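Local structure of fructokinase (Vibrio cholerae serotype O1, 5EYN) at residues A[142-147]-A[174-179]; A[299-304]-A[316-321]. The protein catalyses the ATP-dependent phosphorylation of fructose as a PfkB-family sugar kinase, here held with fructose, ADP, beryllium trifluoride and calcium in its active site. All coordinates share one frame; numbering follows the deposited sequence.

Contact 1: A[142-147]-A[174-179]. With CA (calcium ion), chain C; FRU (beta-D-fructofuranose), chain B; BEF (beryllium trifluoride ion), chain D.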
ATOM      1  N   CYS A 142      17.151  11.426  -6.262  1.00  6.17           N
ATOM      2  CA  CYS A 142      15.906  11.881  -6.886  1.00  6.40           C
ATOM      3  C   CYS A 142      15.098  12.696  -5.892  1.00  6.47           C
ATOM      4  O   CYS A 142      15.368  12.675  -4.691  1.00  7.24           O
ATOM      5  CB  CYS A 142      15.065  10.707  -7.391  1.00  7.21           C
ATOM      6  SG  CYS A 142      15.877   9.689  -8.648  1.00  8.53           S
ATOM      7  N   SER A 143      14.100  13.411  -6.379  1.00  5.89           N
ATOM      8  CA  SER A 143      13.422  14.359  -5.514  1.00  5.99           C
ATOM      9  C   SER A 143      12.570  13.754  -4.421  1.00  5.68           C
ATOM     10  O   SER A 143      12.288  14.451  -3.452  1.00  6.18           O
ATOM     11  CB  SER A 143      12.599  15.360  -6.306  1.00  7.55           C
ATOM     12  OG  SER A 143      11.475  14.737  -6.860  1.00  8.97           O
ATOM     13  N   ILE A 144      12.128  12.512  -4.523  1.00  5.96           N
ATOM     14  CA  ILE A 144      11.343  11.951  -3.448  1.00  5.95           C
ATOM     15  C   ILE A 144      12.157  11.985  -2.150  1.00  6.84           C
ATOM     16  O   ILE A 144      11.600  12.157  -1.064  1.00  6.93           O
ATOM     17  CB  ILE A 144      10.824  10.545  -3.794  1.00  6.17           C
ATOM     18  CG1 ILE A 144       9.547  10.682  -4.611  1.00  6.49           C
ATOM     19  CG2 ILE A 144      10.559   9.710  -2.532  1.00  6.90           C
ATOM     20  CD1 ILE A 144       8.937   9.360  -5.022  1.00  6.48           C
ATOM     21  N   ALA A 145      13.472  11.853  -2.245  1.00  5.64           N
ATOM     22  CA  ALA A 145      14.307  11.888  -1.054  1.00  6.57           C
ATOM     23  C   ALA A 145      14.261  13.248  -0.369  1.00  6.73           C
ATOM     24  O   ALA A 145      14.578  13.351   0.808  1.00  6.83           O
ATOM     25  CB  ALA A 145      15.740  11.532  -1.417  1.00  6.67           C
ATOM     26  N   LEU A 146      13.862  14.266  -1.118  1.00  6.24           N
ATOM     27  CA  LEU A 146      13.759  15.626  -0.622  1.00  6.28           C
ATOM     28  C   LEU A 146      12.341  15.990  -0.231  1.00  7.10           C
ATOM     29  O   LEU A 146      12.090  17.114   0.155  1.00  7.74           O
ATOM     30  CB  LEU A 146      14.198  16.590  -1.715  1.00  7.25           C
ATOM     31  CG  LEU A 146      15.538  16.258  -2.372  1.00  7.98           C
ATOM     32  CD1 LEU A 146      15.861  17.276  -3.451  1.00  8.12           C
ATOM     33  CD2 LEU A 146      16.661  16.187  -1.334  1.00  9.48           C
ATOM     34  N   ALA A 147      11.390  15.066  -0.340  1.00  6.86           N
ATOM     35  CA  ALA A 147       9.995  15.460  -0.198  1.00  6.92           C
ATOM     36  C   ALA A 147       9.606  15.870   1.214  1.00  7.42           C
ATOM     37  O   ALA A 147       8.852  16.824   1.373  1.00  9.03           O
ATOM     38  CB  ALA A 147       9.055  14.362  -0.722  1.00  7.56           C
ATOM     39  N   ASN A 174      12.861  13.680 -11.120  1.00  8.02           N
ATOM     40  CA  ASN A 174      11.957  12.543 -11.068  1.00  8.80           C
ATOM     41  C   ASN A 174      10.740  12.896 -10.213  1.00  8.44           C
ATOM     42  O   ASN A 174      10.428  12.255  -9.207  1.00  8.24           O
ATOM     43  CB  ASN A 174      12.677  11.317 -10.500  1.00  9.80           C
ATOM     44  CG  ASN A 174      12.545  10.117 -11.367  1.00 10.63           C
ATOM     45  OD1 ASN A 174      11.667  10.046 -12.235  1.00 11.51           O
ATOM     46  ND2 ASN A 174      13.456   9.179 -11.181  1.00 13.00           N
ATOM     47  N   LEU A 175      10.054  13.937 -10.636  1.00  7.43           N
ATOM     48  CA  LEU A 175       9.045  14.547  -9.801  1.00  7.76           C
ATOM     49  C   LEU A 175       7.842  13.676  -9.561  1.00  7.12           C
ATOM     50  O   LEU A 175       7.278  13.112 -10.494  1.00  8.01           O
ATOM     51  CB  LEU A 175       8.582  15.862 -10.405  1.00  8.38           C
ATOM     52  CG  LEU A 175       9.676  16.896 -10.634  1.00  8.22           C
ATOM     53  CD1 LEU A 175       9.068  18.151 -11.268  1.00  9.69           C
ATOM     54  CD2 LEU A 175      10.429  17.221  -9.342  1.00  8.69           C
ATOM     55  N   ARG A 176       7.450  13.584  -8.297  1.00  7.68           N
ATOM     56  CA  ARG A 176       6.251  12.889  -7.868  1.00  7.90           C
ATOM     57  C   ARG A 176       5.599  13.761  -6.795  1.00  8.32           C
ATOM     58  O   ARG A 176       5.818  13.576  -5.591  1.00  8.26           O
ATOM     59  CB  ARG A 176       6.597  11.503  -7.313  1.00  8.07           C
ATOM     60  CG  ARG A 176       7.453  10.626  -8.239  1.00  7.04           C
ATOM     61  CD  ARG A 176       6.696  10.093  -9.445  1.00  8.13           C
ATOM     62  NE  ARG A 176       7.556   9.143 -10.128  1.00  7.54           N
ATOM     63  CZ  ARG A 176       8.425   9.451 -11.078  1.00  8.16           C
ATOM     64  NH1 ARG A 176       8.524  10.671 -11.563  1.00  8.38           N
ATOM     65  NH2 ARG A 176       9.195   8.500 -11.580  1.00  8.32           N
ATOM     66  N   GLU A 177       4.818  14.736  -7.238  1.00  9.17           N
ATOM     67  CA  GLU A 177       4.353  15.801  -6.345  1.00 10.04           C
ATOM     68  C   GLU A 177       3.565  15.273  -5.167  1.00  8.69           C
ATOM     69  O   GLU A 177       3.659  15.827  -4.077  1.00  8.93           O
ATOM     70  CB  GLU A 177       3.484  16.806  -7.114  1.00 13.81           C
ATOM     71  CG  GLU A 177       3.061  18.025  -6.311  1.00 17.12           C
ATOM     72  CD  GLU A 177       2.223  18.968  -7.144  1.00 22.17           C
ATOM     73  OE1 GLU A 177       1.104  18.579  -7.540  1.00 25.53           O
ATOM     74  OE2 GLU A 177       2.697  20.084  -7.428  1.00 23.98           O
ATOM     75  N   GLU A 178       2.774  14.218  -5.363  1.00  8.39           N
ATOM     76  CA  GLU A 178       1.865  13.807  -4.296  1.00  9.28           C
ATOM     77  C   GLU A 178       2.588  13.292  -3.056  1.00  8.69           C
ATOM     78  O   GLU A 178       2.000  13.208  -1.981  1.00  9.76           O
ATOM     79  CB  GLU A 178       0.861  12.762  -4.766  1.00 11.28           C
ATOM     80  CG  GLU A 178       1.437  11.345  -4.830  1.00 12.67           C
ATOM     81  CD  GLU A 178       0.343  10.286  -4.679  1.00 16.00           C
ATOM     82  OE1 GLU A 178      -0.345  10.196  -3.617  1.00 18.71           O
ATOM     83  OE2 GLU A 178       0.147   9.553  -5.634  1.00 13.42           O
ATOM     84  N   VAL A 179       3.862  12.956  -3.196  1.00  7.93           N
ATOM     85  CA  VAL A 179       4.638  12.465  -2.063  1.00  8.61           C
ATOM     86  C   VAL A 179       4.967  13.593  -1.060  1.00  8.58           C
ATOM     87  O   VAL A 179       5.261  13.330   0.109  1.00  8.85           O
ATOM     88  CB  VAL A 179       5.932  11.787  -2.603  1.00  8.76           C
ATOM     89  CG1 VAL A 179       6.865  11.333  -1.495  1.00  9.89           C
ATOM     90  CG2 VAL A 179       5.556  10.621  -3.482  1.00  9.03           C
TER
HETATM   91 CA    CA C 402      11.770   9.984 -14.550  1.00 18.29          CA
HETATM   92  C1  FRU B 401       9.153   6.442  -7.482  1.00  6.80           C
HETATM   93  C2  FRU B 401       8.732   5.767  -8.780  1.00  6.46           C
HETATM   94  C3  FRU B 401       8.571   4.261  -8.753  1.00  6.44           C
HETATM   95  C4  FRU B 401       9.079   3.796 -10.078  1.00  6.88           C
HETATM   96  C5  FRU B 401      10.073   4.853 -10.408  1.00  7.15           C
HETATM   97  C6  FRU B 401      10.212   5.135 -11.884  1.00  7.64           C
HETATM   98  O1  FRU B 401      10.452   6.086  -7.123  1.00  7.27           O
HETATM   99  O2  FRU B 401       7.519   6.348  -9.151  1.00  7.36           O
HETATM  100  O3  FRU B 401       7.233   3.974  -8.476  1.00  7.27           O
HETATM  101  O4  FRU B 401       9.701   2.557 -10.039  1.00  7.26           O
HETATM  102  O5  FRU B 401       9.715   6.045  -9.729  1.00  7.26           O
HETATM  103  O6  FRU B 401      11.149   6.154 -12.129  1.00  8.74           O
HETATM  104 BE   BEF D 403      10.892   7.139 -15.370  1.00 14.61          BE
HETATM  105  F1  BEF D 403       9.633   6.304 -15.677  1.00 62.82           F
HETATM  106  F2  BEF D 403      12.063   6.302 -14.773  1.00 38.47           F
HETATM  107  F3  BEF D 403      10.634   8.134 -14.257  1.00 17.93           F
HETATM  108  O   HOH W   1       9.095  14.103  -5.907  1.00  8.62           O
HETATM  109  O   HOH W   2      11.808  11.122  -7.012  1.00  6.95           O
HETATM  110  O   HOH W   3       9.891  11.475 -14.163  1.00 14.89           O
HETATM  111  O   HOH W   4      11.550   9.732 -16.953  1.00 15.65           O
HETATM  112  O   HOH W   5      13.111  12.111 -14.694  1.00 11.94           O
HETATM  113  O   HOH W   6      13.942   9.050 -14.407  1.00 11.83           O

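Contact 2: A[299-304]-A[316-321]. With NA (sodium ion), chain F; ADP (adenosine-5'-diphosphate), chain E.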
ATOM      1  N   GLY A 299      17.541   3.087 -21.876  1.00 10.25           N
ATOM      2  CA  GLY A 299      16.179   3.576 -21.770  1.00 10.52           C
ATOM      3  C   GLY A 299      15.241   2.866 -22.734  1.00 11.17           C
ATOM      4  O   GLY A 299      14.111   2.539 -22.381  1.00 11.11           O
ATOM      5  N   ALA A 300      15.693   2.661 -23.966  1.00 10.53           N
ATOM      6  CA  ALA A 300      14.882   1.960 -24.970  1.00 11.10           C
ATOM      7  C   ALA A 300      14.642   0.528 -24.554  1.00 10.82           C
ATOM      8  O   ALA A 300      13.504   0.062 -24.542  1.00 12.16           O
ATOM      9  CB  ALA A 300      15.553   2.009 -26.313  1.00 12.20           C
ATOM     10  N   LEU A 301      15.702  -0.181 -24.205  1.00 10.25           N
ATOM     11  CA  LEU A 301      15.550  -1.583 -23.849  1.00 10.47           C
ATOM     12  C   LEU A 301      14.730  -1.775 -22.587  1.00 10.38           C
ATOM     13  O   LEU A 301      14.005  -2.746 -22.479  1.00 10.87           O
ATOM     14  CB  LEU A 301      16.892  -2.291 -23.709  1.00 10.98           C
ATOM     15  CG  LEU A 301      17.630  -2.545 -25.016  1.00 11.91           C
ATOM     16  CD1 LEU A 301      19.037  -2.991 -24.726  1.00 13.22           C
ATOM     17  CD2 LEU A 301      16.899  -3.589 -25.829  1.00 13.06           C
ATOM     18  N   ALA A 302      14.800  -0.848 -21.644  1.00 10.63           N
ATOM     19  CA  ALA A 302      14.049  -0.986 -20.408  1.00 10.65           C
ATOM     20  C   ALA A 302      12.561  -1.065 -20.638  1.00 11.18           C
ATOM     21  O   ALA A 302      11.841  -1.633 -19.830  1.00 12.49           O
ATOM     22  CB  ALA A 302      14.355   0.190 -19.480  1.00 11.17           C
ATOM     23  N   THR A 303      12.099  -0.504 -21.749  1.00 11.14           N
ATOM     24  CA  THR A 303      10.666  -0.438 -22.014  1.00 11.87           C
ATOM     25  C   THR A 303      10.091  -1.751 -22.558  1.00 11.25           C
ATOM     26  O   THR A 303       8.883  -1.845 -22.738  1.00 12.90           O
ATOM     27  CB  THR A 303      10.295   0.639 -23.058  1.00 13.26           C
ATOM     28  OG1 THR A 303      10.768   0.252 -24.364  1.00 13.69           O
ATOM     29  CG2 THR A 303      10.812   2.016 -22.649  1.00 14.25           C
ATOM     30  N   THR A 304      10.935  -2.749 -22.818  1.00 11.62           N
ATOM     31  CA  THR A 304      10.492  -3.953 -23.520  1.00 11.63           C
ATOM     32  C   THR A 304       9.762  -4.941 -22.621  1.00 11.52           C
ATOM     33  O   THR A 304       9.127  -5.866 -23.121  1.00 10.97           O
ATOM     34  CB  THR A 304      11.675  -4.657 -24.180  1.00 11.78           C
ATOM     35  OG1 THR A 304      12.670  -4.985 -23.202  1.00 11.70           O
ATOM     36  CG2 THR A 304      12.283  -3.803 -25.282  1.00 13.07           C
ATOM     37  N   ALA A 316      25.955  -7.450 -23.055  1.00 12.59           N
ATOM     38  CA  ALA A 316      25.739  -8.214 -24.277  1.00 13.07           C
ATOM     39  C   ALA A 316      24.483  -7.740 -24.986  1.00 12.29           C
ATOM     40  O   ALA A 316      24.480  -7.555 -26.198  1.00 13.21           O
ATOM     41  CB  ALA A 316      25.657  -9.715 -23.989  1.00 14.04           C
ATOM     42  N   ALA A 317      23.413  -7.510 -24.231  1.00 11.95           N
ATOM     43  CA  ALA A 317      22.162  -7.057 -24.830  1.00 11.72           C
ATOM     44  C   ALA A 317      22.308  -5.646 -25.357  1.00 11.69           C
ATOM     45  O   ALA A 317      21.800  -5.312 -26.424  1.00 12.52           O
ATOM     46  CB  ALA A 317      21.017  -7.128 -23.813  1.00 12.07           C
ATOM     47  N   LEU A 318      22.955  -4.782 -24.576  1.00 11.79           N
ATOM     48  CA  LEU A 318      23.082  -3.389 -24.974  1.00 12.17           C
ATOM     49  C   LEU A 318      23.933  -3.235 -26.227  1.00 12.34           C
ATOM     50  O   LEU A 318      23.552  -2.542 -27.164  1.00 13.23           O
ATOM     51  CB  LEU A 318      23.657  -2.551 -23.842  1.00 12.82           C
ATOM     52  CG  LEU A 318      23.825  -1.060 -24.158  1.00 12.48           C
ATOM     53  CD1 LEU A 318      22.496  -0.394 -24.418  1.00 14.05           C
ATOM     54  CD2 LEU A 318      24.532  -0.379 -23.019  1.00 13.40           C
ATOM     55  N   TYR A 319      25.084  -3.888 -26.250  1.00 12.90           N
ATOM     56  CA  TYR A 319      25.927  -3.833 -27.430  1.00 15.16           C
ATOM     57  C   TYR A 319      25.193  -4.340 -28.672  1.00 14.79           C
ATOM     58  O   TYR A 319      25.293  -3.749 -29.740  1.00 16.27           O
ATOM     59  CB  TYR A 319      27.222  -4.621 -27.207  1.00 16.23           C
ATOM     60  CG  TYR A 319      28.308  -3.867 -26.477  1.00 18.32           C
ATOM     61  CD1 TYR A 319      28.810  -2.675 -26.977  1.00 20.93           C
ATOM     62  CD2 TYR A 319      28.872  -4.367 -25.302  1.00 19.40           C
ATOM     63  CE1 TYR A 319      29.833  -1.994 -26.324  1.00 21.21           C
ATOM     64  CE2 TYR A 319      29.898  -3.690 -24.644  1.00 20.29           C
ATOM     65  CZ  TYR A 319      30.366  -2.511 -25.164  1.00 20.17           C
ATOM     66  OH  TYR A 319      31.382  -1.847 -24.505  1.00 20.78           O
ATOM     67  N   ALA A 320      24.437  -5.422 -28.531  1.00 14.56           N
ATOM     68  CA  ALA A 320      23.692  -5.972 -29.660  1.00 14.77           C
ATOM     69  C   ALA A 320      22.677  -4.966 -30.199  1.00 14.06           C
ATOM     70  O   ALA A 320      22.489  -4.822 -31.406  1.00 15.81           O
ATOM     71  CB  ALA A 320      23.005  -7.254 -29.243  1.00 15.02           C
ATOM     72  N   PHE A 321      22.016  -4.261 -29.285  1.00 14.19           N
ATOM     73  CA  PHE A 321      21.014  -3.278 -29.656  1.00 15.28           C
ATOM     74  C   PHE A 321      21.617  -2.036 -30.301  1.00 17.27           C
ATOM     75  O   PHE A 321      21.045  -1.476 -31.241  1.00 19.18           O
ATOM     76  CB  PHE A 321      20.228  -2.872 -28.405  1.00 14.20           C
ATOM     77  CG  PHE A 321      19.124  -1.892 -28.675  1.00 15.13           C
ATOM     78  CD1 PHE A 321      17.951  -2.287 -29.303  1.00 16.22           C
ATOM     79  CD2 PHE A 321      19.257  -0.577 -28.292  1.00 15.01           C
ATOM     80  CE1 PHE A 321      16.945  -1.374 -29.533  1.00 16.01           C
ATOM     81  CE2 PHE A 321      18.252   0.332 -28.520  1.00 16.46           C
ATOM     82  CZ  PHE A 321      17.098  -0.062 -29.134  1.00 16.79           C
TER
HETATM   83 NA    NA F 405      10.557  -2.459 -17.825  1.00 16.37          NA
HETATM   84  PB  ADP E 404      10.615   7.175 -17.796  1.00 25.28           P
HETATM   85  O1B ADP E 404      11.257   6.171 -16.875  1.00 77.26           O
HETATM   86  O2B ADP E 404      10.250   8.432 -17.039  1.00 79.25           O
HETATM   87  O3B ADP E 404       9.372   6.557 -18.386  1.00 66.62           O
HETATM   88  PA  ADP E 404      11.224   8.246 -20.295  1.00110.14           P
HETATM   89  O1A ADP E 404      10.030   7.437 -20.773  1.00 14.05           O
HETATM   90  O2A ADP E 404      10.714   9.623 -19.936  1.00 75.64           O
HETATM   91  O3A ADP E 404      11.649   7.525 -18.955  1.00 82.33           O
HETATM   92  O5' ADP E 404      12.353   8.419 -21.419  1.00 21.35           O
HETATM   93  C5' ADP E 404      13.699   8.426 -21.093  1.00 15.21           C
HETATM   94  C4' ADP E 404      14.624   7.813 -22.119  1.00 12.00           C
HETATM   95  O4' ADP E 404      14.187   6.515 -22.451  1.00 15.31           O
HETATM   96  C3' ADP E 404      14.773   8.562 -23.395  1.00 11.33           C
HETATM   97  O3' ADP E 404      15.727   9.574 -23.283  1.00 14.45           O
HETATM   98  C2' ADP E 404      15.219   7.494 -24.310  1.00 14.79           C
HETATM   99  O2' ADP E 404      16.547   7.164 -24.152  1.00 15.40           O
HETATM  100  C1' ADP E 404      14.421   6.352 -23.822  1.00 16.00           C
HETATM  101  N9  ADP E 404      13.154   6.190 -24.476  1.00 15.56           N
HETATM  102  C8  ADP E 404      11.932   6.491 -24.000  1.00 16.17           C
HETATM  103  N7  ADP E 404      11.004   6.169 -24.888  1.00 18.87           N
HETATM  104  C5  ADP E 404      11.600   5.651 -25.963  1.00 18.95           C
HETATM  105  C6  ADP E 404      11.174   5.137 -27.176  1.00 18.74           C
HETATM  106  N6  ADP E 404       9.787   5.100 -27.517  1.00 20.90           N
HETATM  107  N1  ADP E 404      12.076   4.685 -28.043  1.00 18.18           N
HETATM  108  C2  ADP E 404      13.396   4.688 -27.786  1.00 19.50           C
HETATM  109  N3  ADP E 404      13.857   5.182 -26.612  1.00 17.82           N
HETATM  110  C4  ADP E 404      12.984   5.654 -25.712  1.00 15.83           C
HETATM  111  O   HOH W   7       9.535  -0.759 -17.947  1.00 11.99           O
HETATM  112  O   HOH W   8      12.871  -2.738 -17.461  1.00 14.99           O

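Contact 1: A[142-147]-A[174-179]
Arg176 crosses Ile144 at a slant, and its side chain leads from this apolar contact to the bound sugar. CB and CG lie against Ile144 CD1, with CG 3.8 Å from it, and a bend at chi2 (-72°) turns the chain toward the fructose, bringing CD to 3.8 Å from FRU O2. NE donates an almost straight bond to FRU O2 (3.0 Å, 172°), while NH2 reaches both FRU O5 and the beryllium trifluoride atom F3. NH1 binds Leu175 O from above the carbonyl plane, and the guanidinium also makes weak bonds to Asn174 OD1. Asn174 OD1 coordinates calcium at 2.3 Å, with four waters as further ligands; the Asn174 amide is fixed at its other end by Asp266 and by Cys142, whose SG lies in the amide plane and accepts a straight bond from ND2 (3.5 Å). One water donates to Ser143 OG (2.6 Å) and accepts from Arg176 N (2.9 Å); a second joins the backbones, from Ile144 N to Asn174 O. Ser143 OG also bonds to Pro173 O. Val179 CG1 packs on Ala147 CB at 3.8 Å. The two loops follow the adjacent parallel strands 138-142 and 168-172 of the central sheet, as expected for an active site at the strand ends of a ribokinase-like fold. Phe115 of strand 113-115 touches Ile144, Arg176 and Val179, and helix 186-194 packs on Ser143 and Leu175.

Contact 2: A[299-304]-A[316-321]
Leu301 and Phe321 join the end of helix 285-302 to the C-terminal helix 315-322 in a helix-helix contact at the adenine side of the ribokinase-like fold. The tight part is small and entirely apolar. Leu301 lays its CD2 methyl over one face of the Phe321 ring in a CH-pi contact, 4.2 Å from the centroid and 26° off the normal, while CG stands above the same ring but displaced toward its rim. The ring gets there because CG of Phe321 lies anti to the backbone N (chi1 -178°), which sends it across to the other helix, the leucine and the phenyl ring running alongside one another from opposite helices. Its far end meets Ala300, whose CB is 3.8 Å from Phe321 CZ. Ala300 CB also touches the nucleotide, 3.6 Å from ADP N3, so Ala300 stands between the adenine and the phenyl ring. Lys254 makes a cation-pi interaction with that ring.

Toward Leu318 and Ala317, which take only a slight part, the packing is looser: Leu301 CD1 remains 4.3 Å from Leu318 CD1. No hydrogen bond links the two segments, and the flank of helix 315-322 carrying Ala316, Tyr319 and Ala320 is exposed in the assembly, with Tyr319 resting edge-to-face on Trp294. Just past the contact, Ala302 O joins Gln305 O and Gly307 O on the sodium ion, while Thr303 OG1 donates to Ala300 O at 2.7 Å, in the carbonyl plane, and Thr303 N shares that acceptor.

The two contacts lie on opposite sides of the chain's centre, about 27 Å apart between centres, and share no secondary-structure element. Contact 1 is buried and joins loops that follow neighbouring sheet strands; its chemistry is mixed, an apolar patch of Ile144, Ala147 and Val179 beside bridging waters, a calcium ligand and an arginine directed at the fructose and the beryllium trifluoride. Contact 2 is partly buried near the surface, where one helix leans on another through apolar side chains alone. Both nevertheless border the same catalytic cleft: 142-147/174-179 serves the fructose and beryllium trifluoride end, whereas 299-304/316-321 backs the adenine of ADP and supplies one backbone ligand, Ala302 O, to a sodium ion.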